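Local coordinates for protein phospholethanolamine N-methyltransferase 2 (Haemonchus contortus, PDB 4KRI) that probably transfers methyl groups from S-adenosylmethionine to methylated phosphoethanolamines such as phosphomonomethylethanolamine on the nematode route to phosphocholine, at residues Q247-D252 / T274-D279; D291-R296 / R314-G319. One frame throughout, in Å; residues are numbered along the deposited sequence.

Contact 1. Residues Q247-D252 / T274-D279; sequences QVHGVD and TYAVCD. With SAH (S-adenosyl-L-homocysteine), chain D.
H249 and T274 meet through their polar atoms. ND1 of H249 lies 2.9 Å from OG1 of T274, and either atom could be the donor. The hydroxyl comes to the edge of the imidazole, and the two side chains cross at about a right angle. T274 OG1 sits between its backbone N and carbonyl carbon (chi1 57°), which turns it to the histidine. A water bonds this hydroxyl and donates to V248 O, which accepts from T274 N at 3.1 Å. The next backbone bonds run G250 N to T274 O, A276 N to G250 O and D252 N to A276 O. The pairing is parallel, with H249 opposite T274 and D252 opposite V277. With helix 255-268 between them in sequence, the strands make a beta-alpha-beta unit of the Rossmann-like methyltransferase fold. Y275 has its ring edge near G250 O and its CD1 4.0 Å from G250 CA, on the face where G250 carries no side chain. On the other face, C278 SG packs 3.7 Å from V251 CB. C278 N bonds D252 O from above the carbonyl plane.

D252 at the end of its strand and D279 in the loop after the other bind S-adenosylhomocysteine. D252 takes both ribose hydroxyls, O3' on OD1 at 2.7 Å and O2' on OD2 at 2.6 Å. Its CG is anti to the backbone N (chi1 -155°), which carries the carboxylate out to the sugar. G232 N and S254 N donate to OD1 and OD2. D279 OD1 accepts adenine N6 at 3.0 Å and also the N-H of C281.

Contact 2. Residues D291-R296 / R314-G319; sequences DYVFSR and RALKPG. With SAH (S-adenosyl-L-homocysteine), chain D.
The backbones come together only at one end, where the CA atoms of D291, at the start of the 291-296 segment, and K317, in the short strand 316-317 that follows helix 305-315, are 5.8 Å apart. The charged pair sits here. K317 NZ donates to D291 OD1 at 2.8 Å in a salt bridge. It meets the syn side of the carboxylate, 29° out of its plane. The two side chains lie side by side and point the same way. K317 CD lies 3.4 Å from D291 OD1, and the bend at chi3 (59°) turns CE and NZ back to the same oxygen. The other oxygen, D291 OD2, accepts from R225 N, so both oxygens of the carboxylate have a partner. L316 puts CD2 against V293 CG2 at 3.8 Å. The same methyl also lies near the backbone of D291 and Y292. At the far end of the strand, R296 O accepts the amino N of S-adenosylhomocysteine at 3.1 Å. The arrangement is that of a Rossmann-like methyltransferase: a strand carries a cofactor contact at its C-terminal end, while its start packs against the exit of the following helix.

How the contacts relate
Contact 1 and contact 2 follow each other along the chain within the methyltransferase domain. Their centres are about 14 Å apart, and the nearest atoms, about 7 Å apart, do not touch. Strand 225-229 lies between strands 247-252 and 290-296 and pairs in parallel with both. The bound S-adenosylhomocysteine draws on both contacts. Contact 1 bonds its ribose hydroxyls and adenine N6, whereas contact 2 bonds its amino N, at the other end of the ligand. I202, S203, G230 and A280 add further bonds. The side chain of D252 is about 9 Å from the bound phosphomonomethylethanolamine.

Contact 1. Residues Q247-D252 / T274-D279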
ATOM      1  N   GLN A 247      10.762  -0.773  14.221  1.00 21.31           N
ATOM      2  CA  GLN A 247       9.434  -0.214  14.001  1.00 17.14           C
ATOM      3  C   GLN A 247       9.257  -0.117  12.494  1.00 18.91           C
ATOM      4  O   GLN A 247      10.058   0.531  11.800  1.00 23.16           O
ATOM      5  CB  GLN A 247       9.323   1.167  14.640  1.00 20.08           C
ATOM      6  CG  GLN A 247       7.982   1.840  14.428  1.00 25.17           C
ATOM      7  CD  GLN A 247       7.878   3.146  15.183  1.00 37.52           C
ATOM      8  OE1 GLN A 247       8.188   4.211  14.651  1.00 49.80           O
ATOM      9  NE2 GLN A 247       7.451   3.069  16.434  1.00 41.15           N
ATOM     10  N   VAL A 248       8.233  -0.785  11.975  1.00 17.91           N
ATOM     11  CA  VAL A 248       8.104  -0.940  10.532  1.00 18.67           C
ATOM     12  C   VAL A 248       6.780  -0.393  10.047  1.00 22.78           C
ATOM     13  O   VAL A 248       5.739  -0.747  10.577  1.00 22.07           O
ATOM     14  CB  VAL A 248       8.173  -2.417  10.102  1.00 22.61           C
ATOM     15  CG1 VAL A 248       8.163  -2.501   8.581  1.00 22.15           C
ATOM     16  CG2 VAL A 248       9.415  -3.088  10.676  1.00 24.25           C
ATOM     17  N   HIS A 249       6.827   0.481   9.045  1.00 18.30           N
ATOM     18  CA  HIS A 249       5.610   0.964   8.410  1.00 18.89           C
ATOM     19  C   HIS A 249       5.590   0.407   7.014  1.00 18.32           C
ATOM     20  O   HIS A 249       6.483   0.679   6.213  1.00 20.60           O
ATOM     21  CB  HIS A 249       5.565   2.490   8.325  1.00 21.39           C
ATOM     22  CG  HIS A 249       4.291   3.004   7.729  1.00 26.28           C
ATOM     23  ND1 HIS A 249       3.052   2.701   8.253  1.00 27.59           N
ATOM     24  CD2 HIS A 249       4.059   3.785   6.644  1.00 27.44           C
ATOM     25  CE1 HIS A 249       2.111   3.278   7.525  1.00 34.10           C
ATOM     26  NE2 HIS A 249       2.696   3.941   6.543  1.00 31.44           N
ATOM     27  N   GLY A 250       4.572  -0.385   6.715  1.00 17.56           N
ATOM     28  CA  GLY A 250       4.499  -1.029   5.419  1.00 17.58           C
ATOM     29  C   GLY A 250       3.434  -0.415   4.548  1.00 22.21           C
ATOM     30  O   GLY A 250       2.330  -0.145   5.024  1.00 20.27           O
ATOM     31  N   VAL A 251       3.761  -0.194   3.272  1.00 20.66           N
ATOM     32  CA  VAL A 251       2.783   0.359   2.342  1.00 21.27           C
ATOM     33  C   VAL A 251       2.585  -0.580   1.164  1.00 17.53           C
ATOM     34  O   VAL A 251       3.512  -1.290   0.750  1.00 19.30           O
ATOM     35  CB  VAL A 251       3.151   1.799   1.874  1.00 17.88           C
ATOM     36  CG1 VAL A 251       3.281   2.725   3.087  1.00 19.39           C
ATOM     37  CG2 VAL A 251       4.433   1.816   1.042  1.00 21.18           C
ATOM     38  N   ASP A 252       1.360  -0.623   0.646  1.00 17.77           N
ATOM     39  CA  ASP A 252       1.089  -1.402  -0.551  1.00 18.60           C
ATOM     40  C   ASP A 252      -0.064  -0.770  -1.290  1.00 24.56           C
ATOM     41  O   ASP A 252      -0.947  -0.187  -0.671  1.00 21.33           O
ATOM     42  CB  ASP A 252       0.723  -2.841  -0.192  1.00 19.81           C
ATOM     43  CG  ASP A 252       1.012  -3.788  -1.316  1.00 26.46           C
ATOM     44  OD1 ASP A 252       2.008  -4.546  -1.233  1.00 24.75           O
ATOM     45  OD2 ASP A 252       0.267  -3.747  -2.322  1.00 26.36           O
ATOM     46  N   THR A 274       2.786  -1.099  11.435  1.00 18.60           N
ATOM     47  CA  THR A 274       1.590  -0.396  10.967  1.00 18.31           C
ATOM     48  C   THR A 274       1.591  -0.459   9.435  1.00 19.03           C
ATOM     49  O   THR A 274       2.626  -0.740   8.836  1.00 20.41           O
ATOM     50  CB  THR A 274       1.546   1.060  11.455  1.00 17.10           C
ATOM     51  OG1 THR A 274       2.734   1.746  11.024  1.00 21.29           O
ATOM     52  CG2 THR A 274       1.400   1.113  13.011  1.00 18.76           C
ATOM     53  N   TYR A 275       0.438  -0.212   8.818  1.00 18.87           N
ATOM     54  CA  TYR A 275       0.275  -0.366   7.372  1.00 17.92           C
ATOM     55  C   TYR A 275      -0.527   0.788   6.764  1.00 18.54           C
ATOM     56  O   TYR A 275      -1.330   1.420   7.452  1.00 21.50           O
ATOM     57  CB  TYR A 275      -0.469  -1.671   7.077  1.00 23.38           C
ATOM     58  CG  TYR A 275       0.268  -2.943   7.441  1.00 19.28           C
ATOM     59  CD1 TYR A 275       1.504  -3.237   6.886  1.00 17.95           C
ATOM     60  CD2 TYR A 275      -0.294  -3.864   8.315  1.00 22.39           C
ATOM     61  CE1 TYR A 275       2.174  -4.419   7.195  1.00 21.15           C
ATOM     62  CE2 TYR A 275       0.371  -5.053   8.632  1.00 20.75           C
ATOM     63  CZ  TYR A 275       1.598  -5.311   8.084  1.00 19.14           C
ATOM     64  OH  TYR A 275       2.232  -6.502   8.396  1.00 22.09           O
ATOM     65  N   ALA A 276      -0.312   1.064   5.473  1.00 18.86           N
ATOM     66  CA  ALA A 276      -1.127   2.056   4.752  1.00 19.00           C
ATOM     67  C   ALA A 276      -1.322   1.588   3.318  1.00 22.21           C
ATOM     68  O   ALA A 276      -0.409   1.002   2.738  1.00 21.98           O
ATOM     69  CB  ALA A 276      -0.461   3.441   4.760  1.00 21.50           C
ATOM     70  N   VAL A 277      -2.516   1.795   2.763  1.00 18.82           N
ATOM     71  CA  VAL A 277      -2.719   1.560   1.338  1.00 16.26           C
ATOM     72  C   VAL A 277      -2.360   2.859   0.620  1.00 17.44           C
ATOM     73  O   VAL A 277      -2.966   3.898   0.880  1.00 20.15           O
ATOM     74  CB  VAL A 277      -4.192   1.243   1.022  1.00 21.28           C
ATOM     75  CG1 VAL A 277      -4.350   0.838  -0.440  1.00 23.40           C
ATOM     76  CG2 VAL A 277      -4.706   0.142   1.928  1.00 22.31           C
ATOM     77  N   CYS A 278      -1.371   2.809  -0.265  1.00 18.63           N
ATOM     78  CA  CYS A 278      -1.013   3.984  -1.071  1.00 18.01           C
ATOM     79  C   CYS A 278      -0.025   3.586  -2.129  1.00 22.58           C
ATOM     80  O   CYS A 278       0.528   2.495  -2.086  1.00 20.67           O
ATOM     81  CB  CYS A 278      -0.414   5.098  -0.210  1.00 22.27           C
ATOM     82  SG  CYS A 278       1.121   4.635   0.682  1.00 27.05           S
ATOM     83  N   ASP A 279       0.166   4.475  -3.094  1.00 20.04           N
ATOM     84  CA  ASP A 279       1.134   4.274  -4.163  1.00 23.90           C
ATOM     85  C   ASP A 279       2.423   4.937  -3.688  1.00 23.64           C
ATOM     86  O   ASP A 279       2.462   6.142  -3.452  1.00 25.91           O
ATOM     87  CB  ASP A 279       0.619   4.931  -5.448  1.00 25.78           C
ATOM     88  CG  ASP A 279       1.530   4.693  -6.639  1.00 33.74           C
ATOM     89  OD1 ASP A 279       2.749   4.491  -6.444  1.00 27.12           O
ATOM     90  OD2 ASP A 279       1.025   4.724  -7.783  1.00 33.59           O
TER
HETATM   91  N   SAH D 701       7.380  -7.523  -0.064  1.00 31.29           N
HETATM   92  CA  SAH D 701       6.354  -8.589   0.067  1.00 29.47           C
HETATM   93  CB  SAH D 701       5.339  -8.509  -1.140  1.00 30.95           C
HETATM   94  CG  SAH D 701       5.869  -8.843  -2.530  1.00 34.37           C
HETATM   95  SD  SAH D 701       4.598  -8.657  -3.822  1.00 29.55           S
HETATM   96  C   SAH D 701       6.972  -9.918   0.259  1.00 31.49           C
HETATM   97  O   SAH D 701       8.184 -10.023   0.377  1.00 28.93           O
HETATM   98  OXT SAH D 701       6.256 -10.869   0.528  1.00 25.84           O
HETATM   99  C5' SAH D 701       4.747  -6.996  -4.506  1.00 28.44           C
HETATM  100  C4' SAH D 701       3.907  -6.013  -3.911  1.00 27.75           C
HETATM  101  O4' SAH D 701       4.300  -4.707  -4.409  1.00 27.10           O
HETATM  102  C3' SAH D 701       2.503  -6.191  -4.348  1.00 29.00           C
HETATM  103  O3' SAH D 701       1.702  -6.407  -3.206  1.00 28.73           O
HETATM  104  C2' SAH D 701       2.129  -4.938  -5.005  1.00 25.60           C
HETATM  105  O2' SAH D 701       0.800  -4.555  -4.739  1.00 33.07           O
HETATM  106  C1' SAH D 701       3.121  -3.970  -4.449  1.00 23.50           C
HETATM  107  N9  SAH D 701       3.254  -2.720  -5.276  1.00 24.65           N
HETATM  108  C8  SAH D 701       3.529  -2.643  -6.598  1.00 28.99           C
HETATM  109  N7  SAH D 701       3.632  -1.351  -6.927  1.00 28.78           N
HETATM  110  C5  SAH D 701       3.443  -0.606  -5.819  1.00 26.33           C
HETATM  111  C6  SAH D 701       3.438   0.775  -5.581  1.00 29.48           C
HETATM  112  N6  SAH D 701       3.651   1.681  -6.597  1.00 30.07           N
HETATM  113  N1  SAH D 701       3.210   1.197  -4.318  1.00 27.31           N
HETATM  114  C2  SAH D 701       2.998   0.334  -3.318  1.00 25.59           C
HETATM  115  N3  SAH D 701       3.004  -0.997  -3.514  1.00 22.94           N
HETATM  116  C4  SAH D 701       3.209  -1.489  -4.750  1.00 24.73           C
HETATM  117  O   HOH W   1       5.050   1.312  12.581  1.00 23.96           O

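Contact 2. Residues D291-R296 / R314-G319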
ATOM      1  N   ASP A 291      15.177   5.274   9.156  1.00 19.39           N
ATOM      2  CA  ASP A 291      16.519   4.696   9.186  1.00 20.68           C
ATOM      3  C   ASP A 291      16.786   3.775   7.993  1.00 22.28           C
ATOM      4  O   ASP A 291      17.914   3.698   7.510  1.00 21.57           O
ATOM      5  CB  ASP A 291      16.738   3.927  10.492  1.00 21.73           C
ATOM      6  CG  ASP A 291      16.693   4.828  11.696  1.00 25.04           C
ATOM      7  OD1 ASP A 291      17.688   5.568  11.911  1.00 25.08           O
ATOM      8  OD2 ASP A 291      15.665   4.815  12.418  1.00 23.25           O
ATOM      9  N   TYR A 292      15.748   3.073   7.535  1.00 19.77           N
ATOM     10  CA  TYR A 292      15.865   2.088   6.469  1.00 20.70           C
ATOM     11  C   TYR A 292      14.667   2.163   5.567  1.00 23.37           C
ATOM     12  O   TYR A 292      13.555   2.420   6.016  1.00 22.00           O
ATOM     13  CB  TYR A 292      15.918   0.653   7.048  1.00 19.34           C
ATOM     14  CG  TYR A 292      16.991   0.504   8.080  1.00 21.81           C
ATOM     15  CD1 TYR A 292      18.328   0.412   7.703  1.00 21.96           C
ATOM     16  CD2 TYR A 292      16.679   0.470   9.432  1.00 21.12           C
ATOM     17  CE1 TYR A 292      19.326   0.293   8.653  1.00 25.15           C
ATOM     18  CE2 TYR A 292      17.673   0.355  10.394  1.00 24.22           C
ATOM     19  CZ  TYR A 292      18.990   0.266   9.993  1.00 24.80           C
ATOM     20  OH  TYR A 292      19.981   0.157  10.943  1.00 27.16           O
ATOM     21  N   VAL A 293      14.895   1.927   4.284  1.00 18.06           N
ATOM     22  CA  VAL A 293      13.808   1.696   3.360  1.00 18.29           C
ATOM     23  C   VAL A 293      14.108   0.357   2.717  1.00 19.78           C
ATOM     24  O   VAL A 293      15.210   0.120   2.214  1.00 20.52           O
ATOM     25  CB  VAL A 293      13.731   2.800   2.286  1.00 17.28           C
ATOM     26  CG1 VAL A 293      12.754   2.399   1.187  1.00 19.87           C
ATOM     27  CG2 VAL A 293      13.287   4.116   2.921  1.00 19.70           C
ATOM     28  N   PHE A 294      13.136  -0.535   2.771  1.00 17.64           N
ATOM     29  CA  PHE A 294      13.314  -1.896   2.297  1.00 17.27           C
ATOM     30  C   PHE A 294      12.251  -2.164   1.257  1.00 17.79           C
ATOM     31  O   PHE A 294      11.088  -1.826   1.466  1.00 21.40           O
ATOM     32  CB  PHE A 294      13.107  -2.844   3.486  1.00 19.97           C
ATOM     33  CG  PHE A 294      13.281  -4.305   3.146  1.00 24.86           C
ATOM     34  CD1 PHE A 294      14.477  -4.776   2.629  1.00 27.17           C
ATOM     35  CD2 PHE A 294      12.256  -5.213   3.385  1.00 26.87           C
ATOM     36  CE1 PHE A 294      14.646  -6.127   2.336  1.00 30.34           C
ATOM     37  CE2 PHE A 294      12.413  -6.569   3.092  1.00 26.23           C
ATOM     38  CZ  PHE A 294      13.614  -7.028   2.578  1.00 28.85           C
ATOM     39  N   SER A 295      12.612  -2.791   0.144  1.00 18.51           N
ATOM     40  CA  SER A 295      11.588  -3.170  -0.816  1.00 18.55           C
ATOM     41  C   SER A 295      11.925  -4.521  -1.377  1.00 21.09           C
ATOM     42  O   SER A 295      12.961  -4.693  -2.005  1.00 22.82           O
ATOM     43  CB  SER A 295      11.455  -2.146  -1.936  1.00 25.44           C
ATOM     44  OG  SER A 295      10.396  -2.541  -2.798  1.00 25.30           O
ATOM     45  N   ARG A 296      11.054  -5.491  -1.139  1.00 19.46           N
ATOM     46  CA  ARG A 296      11.367  -6.864  -1.520  1.00 19.51           C
ATOM     47  C   ARG A 296      10.494  -7.345  -2.680  1.00 22.40           C
ATOM     48  O   ARG A 296       9.305  -7.637  -2.491  1.00 24.94           O
ATOM     49  CB  ARG A 296      11.178  -7.741  -0.281  1.00 28.85           C
ATOM     50  CG  ARG A 296      11.501  -9.187  -0.491  1.00 27.48           C
ATOM     51  CD  ARG A 296      12.994  -9.466  -0.518  1.00 26.38           C
ATOM     52  NE  ARG A 296      13.156 -10.663  -1.329  1.00 24.84           N
ATOM     53  CZ  ARG A 296      12.940 -11.887  -0.867  1.00 27.15           C
ATOM     54  NH1 ARG A 296      12.634 -12.057   0.416  1.00 27.00           N
ATOM     55  NH2 ARG A 296      13.047 -12.933  -1.670  1.00 30.45           N
ATOM     56  N   ARG A 314      14.383  11.131  -0.242  1.00 21.16           N
ATOM     57  CA  ARG A 314      13.761  12.178   0.571  1.00 21.58           C
ATOM     58  C   ARG A 314      13.334  11.643   1.950  1.00 22.57           C
ATOM     59  O   ARG A 314      13.538  12.311   2.977  1.00 22.76           O
ATOM     60  CB  ARG A 314      12.535  12.731  -0.165  1.00 24.69           C
ATOM     61  CG  ARG A 314      11.706  13.727   0.626  1.00 31.46           C
ATOM     62  CD  ARG A 314      10.550  14.254  -0.223  1.00 42.00           C
ATOM     63  NE  ARG A 314       9.748  15.245   0.491  1.00 47.92           N
ATOM     64  CZ  ARG A 314       8.738  14.933   1.298  1.00 48.71           C
ATOM     65  NH1 ARG A 314       8.415  13.657   1.490  1.00 43.03           N
ATOM     66  NH2 ARG A 314       8.052  15.890   1.915  1.00 44.13           N
ATOM     67  N   ALA A 315      12.780  10.435   1.964  1.00 23.22           N
ATOM     68  CA  ALA A 315      12.213   9.871   3.191  1.00 21.41           C
ATOM     69  C   ALA A 315      13.273   9.362   4.168  1.00 20.45           C
ATOM     70  O   ALA A 315      13.021   9.278   5.368  1.00 21.47           O
ATOM     71  CB  ALA A 315      11.230   8.756   2.852  1.00 21.80           C
ATOM     72  N   LEU A 316      14.452   9.007   3.651  1.00 23.12           N
ATOM     73  CA  LEU A 316      15.535   8.515   4.512  1.00 20.45           C
ATOM     74  C   LEU A 316      16.145   9.628   5.341  1.00 22.52           C
ATOM     75  O   LEU A 316      16.293  10.759   4.861  1.00 22.74           O
ATOM     76  CB  LEU A 316      16.648   7.875   3.672  1.00 20.80           C
ATOM     77  CG  LEU A 316      16.433   6.463   3.148  1.00 18.29           C
ATOM     78  CD1 LEU A 316      17.501   6.113   2.108  1.00 21.12           C
ATOM     79  CD2 LEU A 316      16.502   5.488   4.309  1.00 24.67           C
ATOM     80  N   LYS A 317      16.513   9.305   6.580  1.00 22.03           N
ATOM     81  CA  LYS A 317      17.396  10.163   7.372  1.00 23.11           C
ATOM     82  C   LYS A 317      18.761  10.226   6.689  1.00 27.34           C
ATOM     83  O   LYS A 317      19.164   9.277   6.028  1.00 25.74           O
ATOM     84  CB  LYS A 317      17.553   9.575   8.786  1.00 23.51           C
ATOM     85  CG  LYS A 317      16.248   9.457   9.545  1.00 26.94           C
ATOM     86  CD  LYS A 317      16.333   8.511  10.764  1.00 25.41           C
ATOM     87  CE  LYS A 317      17.386   8.956  11.763  1.00 31.27           C
ATOM     88  NZ  LYS A 317      17.359   8.129  13.009  1.00 26.66           N
ATOM     89  N   PRO A 318      19.473  11.352   6.828  1.00 22.19           N
ATOM     90  CA  PRO A 318      20.883  11.372   6.415  1.00 26.37           C
ATOM     91  C   PRO A 318      21.615  10.194   7.064  1.00 23.72           C
ATOM     92  O   PRO A 318      21.432   9.973   8.275  1.00 26.58           O
ATOM     93  CB  PRO A 318      21.396  12.689   7.003  1.00 26.35           C
ATOM     94  CG  PRO A 318      20.171  13.570   7.091  1.00 30.57           C
ATOM     95  CD  PRO A 318      19.035  12.630   7.422  1.00 23.95           C
ATOM     96  N   GLY A 319      22.381   9.439   6.280  1.00 28.50           N
ATOM     97  CA  GLY A 319      23.069   8.256   6.778  1.00 32.56           C
ATOM     98  C   GLY A 319      22.219   6.994   6.721  1.00 31.14           C
ATOM     99  O   GLY A 319      22.710   5.895   6.988  1.00 30.75           O
TER
HETATM  100  N   SAH D 701       7.380  -7.523  -0.064  1.00 31.29           N
HETATM  101  CA  SAH D 701       6.354  -8.589   0.067  1.00 29.47           C
HETATM  102  CB  SAH D 701       5.339  -8.509  -1.140  1.00 30.95           C
HETATM  103  CG  SAH D 701       5.869  -8.843  -2.530  1.00 34.37           C
HETATM  104  SD  SAH D 701       4.598  -8.657  -3.822  1.00 29.55           S
HETATM  105  C   SAH D 701       6.972  -9.918   0.259  1.00 31.49           C
HETATM  106  O   SAH D 701       8.184 -10.023   0.377  1.00 28.93           O
HETATM  107  OXT SAH D 701       6.256 -10.869   0.528  1.00 25.84           O
HETATM  108  C5' SAH D 701       4.747  -6.996  -4.506  1.00 28.44           C
HETATM  109  C4' SAH D 701       3.907  -6.013  -3.911  1.00 27.75           C
HETATM  110  O4' SAH D 701       4.300  -4.707  -4.409  1.00 27.10           O
HETATM  111  C3' SAH D 701       2.503  -6.191  -4.348  1.00 29.00           C
HETATM  112  O3' SAH D 701       1.702  -6.407  -3.206  1.00 28.73           O
HETATM  113  C2' SAH D 701       2.129  -4.938  -5.005  1.00 25.60           C
HETATM  114  O2' SAH D 701       0.800  -4.555  -4.739  1.00 33.07           O
HETATM  115  C1' SAH D 701       3.121  -3.970  -4.449  1.00 23.50           C
HETATM  116  N9  SAH D 701       3.254  -2.720  -5.276  1.00 24.65           N
HETATM  117  C8  SAH D 701       3.529  -2.643  -6.598  1.00 28.99           C
HETATM  118  N7  SAH D 701       3.632  -1.351  -6.927  1.00 28.78           N
HETATM  119  C5  SAH D 701       3.443  -0.606  -5.819  1.00 26.33           C
HETATM  120  C6  SAH D 701       3.438   0.775  -5.581  1.00 29.48           C
HETATM  121  N6  SAH D 701       3.651   1.681  -6.597  1.00 30.07           N
HETATM  122  N1  SAH D 701       3.210   1.197  -4.318  1.00 27.31           N
HETATM  123  C2  SAH D 701       2.998   0.334  -3.318  1.00 25.59           C
HETATM  124  N3  SAH D 701       3.004  -0.997  -3.514  1.00 22.94           N
HETATM  125  C4  SAH D 701       3.209  -1.489  -4.750  1.00 24.73           C